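Local structure of SnoaL-like domain-containing protein (Kribbella flavida, 5EVH) at residues L13-A18 with D25-H30. The protein is of unknown function but has a SnoaL-like domain of the NTF2 clan, a fold whose cone-like cavity often binds small molecules in relatives. Sequence-based numbering, arbitrary orientation.
Sequences LAYHRA and DTAMRH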
ATOM      1  N   LEU A  13      -3.386 -10.816 -10.936  1.00 11.68           N
ATOM      2  CA  LEU A  13      -2.188 -10.645 -11.767  1.00 12.60           C
ATOM      3  C   LEU A  13      -2.543 -10.551 -13.275  1.00 15.02           C
ATOM      4  O   LEU A  13      -1.846  -9.865 -14.023  1.00 15.84           O
ATOM      5  CB  LEU A  13      -1.206 -11.794 -11.540  1.00 14.04           C
ATOM      6  CG  LEU A  13      -0.608 -11.815 -10.106  1.00 15.62           C
ATOM      7  CD1 LEU A  13       0.247 -13.103  -9.930  1.00 14.44           C
ATOM      8  CD2 LEU A  13       0.256 -10.567  -9.940  1.00 16.75           C
ATOM      9  N   ALA A  14      -3.580 -11.263 -13.741  1.00 11.77           N
ATOM     10  CA  ALA A  14      -3.974 -11.160 -15.161  1.00 15.80           C
ATOM     11  C   ALA A  14      -4.476  -9.750 -15.477  1.00 17.85           C
ATOM     12  O   ALA A  14      -4.102  -9.158 -16.507  1.00 14.12           O
ATOM     13  CB  ALA A  14      -5.049 -12.220 -15.471  1.00 13.44           C
ATOM     14  N   TYR A  15      -5.298  -9.201 -14.561  1.00 14.54           N
ATOM     15  CA  TYR A  15      -5.745  -7.813 -14.611  1.00 17.16           C
ATOM     16  C   TYR A  15      -4.545  -6.870 -14.605  1.00 15.53           C
ATOM     17  O   TYR A  15      -4.410  -5.998 -15.467  1.00 12.81           O
ATOM     18  CB  TYR A  15      -6.645  -7.537 -13.383  1.00 14.94           C
ATOM     19  CG  TYR A  15      -6.849  -6.078 -13.204  1.00 13.94           C
ATOM     20  CD1 TYR A  15      -7.780  -5.391 -14.017  1.00 15.88           C
ATOM     21  CD2 TYR A  15      -6.102  -5.366 -12.280  1.00 19.76           C
ATOM     22  CE1 TYR A  15      -7.928  -4.023 -13.888  1.00 15.44           C
ATOM     23  CE2 TYR A  15      -6.268  -4.014 -12.135  1.00 22.56           C
ATOM     24  CZ  TYR A  15      -7.162  -3.361 -12.976  1.00 24.00           C
ATOM     25  OH  TYR A  15      -7.327  -2.022 -12.860  1.00 30.64           O
ATOM     26  N   HIS A  16      -3.621  -7.083 -13.669  1.00 12.79           N
ATOM     27  CA  HIS A  16      -2.491  -6.168 -13.535  1.00 15.54           C
ATOM     28  C   HIS A  16      -1.649  -6.170 -14.805  1.00 14.04           C
ATOM     29  O   HIS A  16      -1.220  -5.129 -15.298  1.00 15.54           O
ATOM     30  CB  HIS A  16      -1.651  -6.619 -12.334  1.00 13.56           C
ATOM     31  CG  HIS A  16      -0.437  -5.786 -12.112  1.00 14.64           C
ATOM     32  ND1 HIS A  16      -0.498  -4.537 -11.524  1.00 15.47           N
ATOM     33  CD2 HIS A  16       0.871  -6.008 -12.418  1.00 15.69           C
ATOM     34  CE1 HIS A  16       0.731  -4.033 -11.461  1.00 16.89           C
ATOM     35  NE2 HIS A  16       1.570  -4.899 -12.003  1.00 16.95           N
ATOM     36  N   ARG A  17      -1.397  -7.354 -15.354  1.00 11.22           N
ATOM     37  CA  ARG A  17      -0.563  -7.459 -16.541  1.00 13.30           C
ATOM     38  C   ARG A  17      -1.193  -6.694 -17.694  1.00 15.52           C
ATOM     39  O   ARG A  17      -0.493  -6.067 -18.511  1.00 16.43           O
ATOM     40  CB  ARG A  17      -0.419  -8.967 -16.890  1.00 16.86           C
ATOM     41  CG  ARG A  17       0.667  -9.330 -17.817  1.00 25.76           C
ATOM     42  CD  ARG A  17       0.212  -9.514 -19.255  1.00 32.69           C
ATOM     43  NE  ARG A  17       1.363 -10.052 -19.998  1.00 41.04           N
ATOM     44  CZ  ARG A  17       1.614 -11.352 -20.102  1.00 42.19           C
ATOM     45  NH1 ARG A  17       0.738 -12.235 -19.546  1.00 35.01           N
ATOM     46  NH2 ARG A  17       2.710 -11.759 -20.761  1.00 41.93           N
ATOM     47  N   ALA A  18      -2.510  -6.888 -17.882  1.00 15.55           N
ATOM     48  CA  ALA A  18      -3.187  -6.256 -19.010  1.00 17.85           C
ATOM     49  C   ALA A  18      -3.230  -4.734 -18.824  1.00 21.58           C
ATOM     50  O   ALA A  18      -2.968  -3.978 -19.782  1.00 19.12           O
ATOM     51  CB  ALA A  18      -4.604  -6.836 -19.180  1.00 16.88           C
ATOM     52  N   ASP A  25      -9.291  -3.227 -22.731  1.00 26.30           N
ATOM     53  CA  ASP A  25     -10.430  -4.093 -22.943  1.00 30.89           C
ATOM     54  C   ASP A  25     -10.190  -5.427 -22.275  1.00 27.21           C
ATOM     55  O   ASP A  25     -11.108  -5.984 -21.660  1.00 24.72           O
ATOM     56  CB  ASP A  25     -10.687  -4.272 -24.426  1.00 36.21           C
ATOM     57  CG  ASP A  25     -11.251  -2.985 -25.079  1.00 48.35           C
ATOM     58  OD1 ASP A  25     -11.581  -2.016 -24.332  1.00 50.25           O
ATOM     59  OD2 ASP A  25     -11.360  -2.979 -26.327  1.00 51.43           O
ATOM     60  N   THR A  26      -8.932  -5.914 -22.306  1.00 26.23           N
ATOM     61  CA  THR A  26      -8.638  -7.194 -21.658  1.00 22.58           C
ATOM     62  C   THR A  26      -8.687  -7.055 -20.146  1.00 18.19           C
ATOM     63  O   THR A  26      -9.289  -7.898 -19.460  1.00 19.73           O
ATOM     64  CB  THR A  26      -7.266  -7.715 -22.114  1.00 19.79           C
ATOM     65  OG1 THR A  26      -7.330  -7.871 -23.548  1.00 20.79           O
ATOM     66  CG2 THR A  26      -6.913  -9.085 -21.451  1.00 19.36           C
ATOM     67  N   ALA A  27      -8.093  -5.984 -19.606  1.00 16.86           N
ATOM     68  CA  ALA A  27      -8.123  -5.770 -18.157  1.00 16.46           C
ATOM     69  C   ALA A  27      -9.547  -5.687 -17.638  1.00 19.74           C
ATOM     70  O   ALA A  27      -9.868  -6.279 -16.592  1.00 18.07           O
ATOM     71  CB  ALA A  27      -7.345  -4.487 -17.793  1.00 18.78           C
HETATM   72  N   MSE A  28     -10.442  -5.040 -18.405  1.00 21.11           N
HETATM   73  CA  MSE A  28     -11.811  -4.826 -17.955  1.00 24.91           C
HETATM   74  C   MSE A  28     -12.620  -6.108 -17.987  1.00 27.89           C
HETATM   75  O   MSE A  28     -13.663  -6.182 -17.347  1.00 26.80           O
HETATM   76  CB  MSE A  28     -12.488  -3.740 -18.798  1.00 23.78           C
HETATM   77  CG  MSE A  28     -11.912  -2.335 -18.542  1.00 23.94           C
HETATM   78 SE   MSE A  28     -12.037  -1.701 -16.702  0.57 25.56          SE
HETATM   79  CE  MSE A  28     -13.948  -1.781 -16.586  1.00 28.22           C
ATOM     80  N   ARG A  29     -12.154  -7.125 -18.721  1.00 20.14           N
ATOM     81  CA  ARG A  29     -12.770  -8.441 -18.600  1.00 23.13           C
ATOM     82  C   ARG A  29     -12.767  -8.924 -17.176  1.00 23.33           C
ATOM     83  O   ARG A  29     -13.546  -9.823 -16.838  1.00 22.80           O
ATOM     84  CB  ARG A  29     -12.014  -9.531 -19.402  1.00 28.02           C
ATOM     85  CG  ARG A  29     -11.980  -9.427 -20.881  1.00 39.48           C
ATOM     86  CD  ARG A  29     -11.195 -10.681 -21.419  1.00 35.22           C
ATOM     87  NE  ARG A  29     -11.051 -10.576 -22.858  1.00 35.61           N
ATOM     88  CZ  ARG A  29     -10.197 -11.290 -23.568  1.00 29.21           C
ATOM     89  NH1 ARG A  29      -9.374 -12.200 -22.967  1.00 24.93           N
ATOM     90  NH2 ARG A  29     -10.150 -11.090 -24.868  1.00 34.68           N
ATOM     91  N   HIS A  30     -11.782  -8.486 -16.378  1.00 18.15           N
ATOM     92  CA  HIS A  30     -11.638  -9.012 -15.044  1.00 16.11           C
ATOM     93  C   HIS A  30     -12.292  -8.133 -14.000  1.00 21.10           C
ATOM     94  O   HIS A  30     -12.102  -8.390 -12.814  1.00 23.91           O
ATOM     95  CB  HIS A  30     -10.152  -9.148 -14.720  1.00 13.63           C
ATOM     96  CG  HIS A  30      -9.442 -10.097 -15.617  1.00 19.24           C
ATOM     97  ND1 HIS A  30      -9.510 -11.470 -15.437  1.00 25.71           N
ATOM     98  CD2 HIS A  30      -8.640  -9.885 -16.693  1.00 20.84           C
ATOM     99  CE1 HIS A  30      -8.752 -12.065 -16.354  1.00 28.04           C
ATOM    100  NE2 HIS A  30      -8.214 -11.131 -17.132  1.00 20.78           N
TER
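Ala-18 and Ala-27 meet CB to CB at 3.9 Å where the first two helices of an NTF2-like, SnoaL-type α+β fold lie side by side. Helix 7-20 and the short helix 24-28 form a helical hairpin, joined by a short connection. The small side chains of Ala-18 and Ala-27 are consistent with the close approach of the backbones; the CA atoms of Tyr-15 and Ala-27 are 4.7 Å apart. Ala-18 CB also sits 3.6 Å from Ala-27 N and touches the methyl CG2 of Thr-26. The hydroxyl OG1 of Thr-26 is hydrogen-bonded to OD1 of Asp-23, just before helix 24-28.

Tyr-15 can be followed outward. Its CB packs on His-30 CB. Its CG is anti to the backbone N (chi1 166°), which carries the ring alongside Ala-27. There CD1 lies 3.4 Å from Ala-27 O, which sits at the ring edge, near the ring plane. CE1 is 4.0 Å from the same Ala-27 O, and CD1 and CE1 both touch Ala-27 CB. Phe-50 and Met-54 of helix 47-58 also pack on this tyrosine, so a third helix joins the cluster.

Ala-27 O is also the acceptor for the backbone N-H of His-30. The backbone of His-30 pairs with Ile-103 of the sheet, where the chain leaves the hairpin. Tyr-15 N lies over one face of the His-30 imidazole, toward the rim, nearest CD2. The far end of the ring reaches Ala-14, with NE2 3.7 Å from Ala-14 CB.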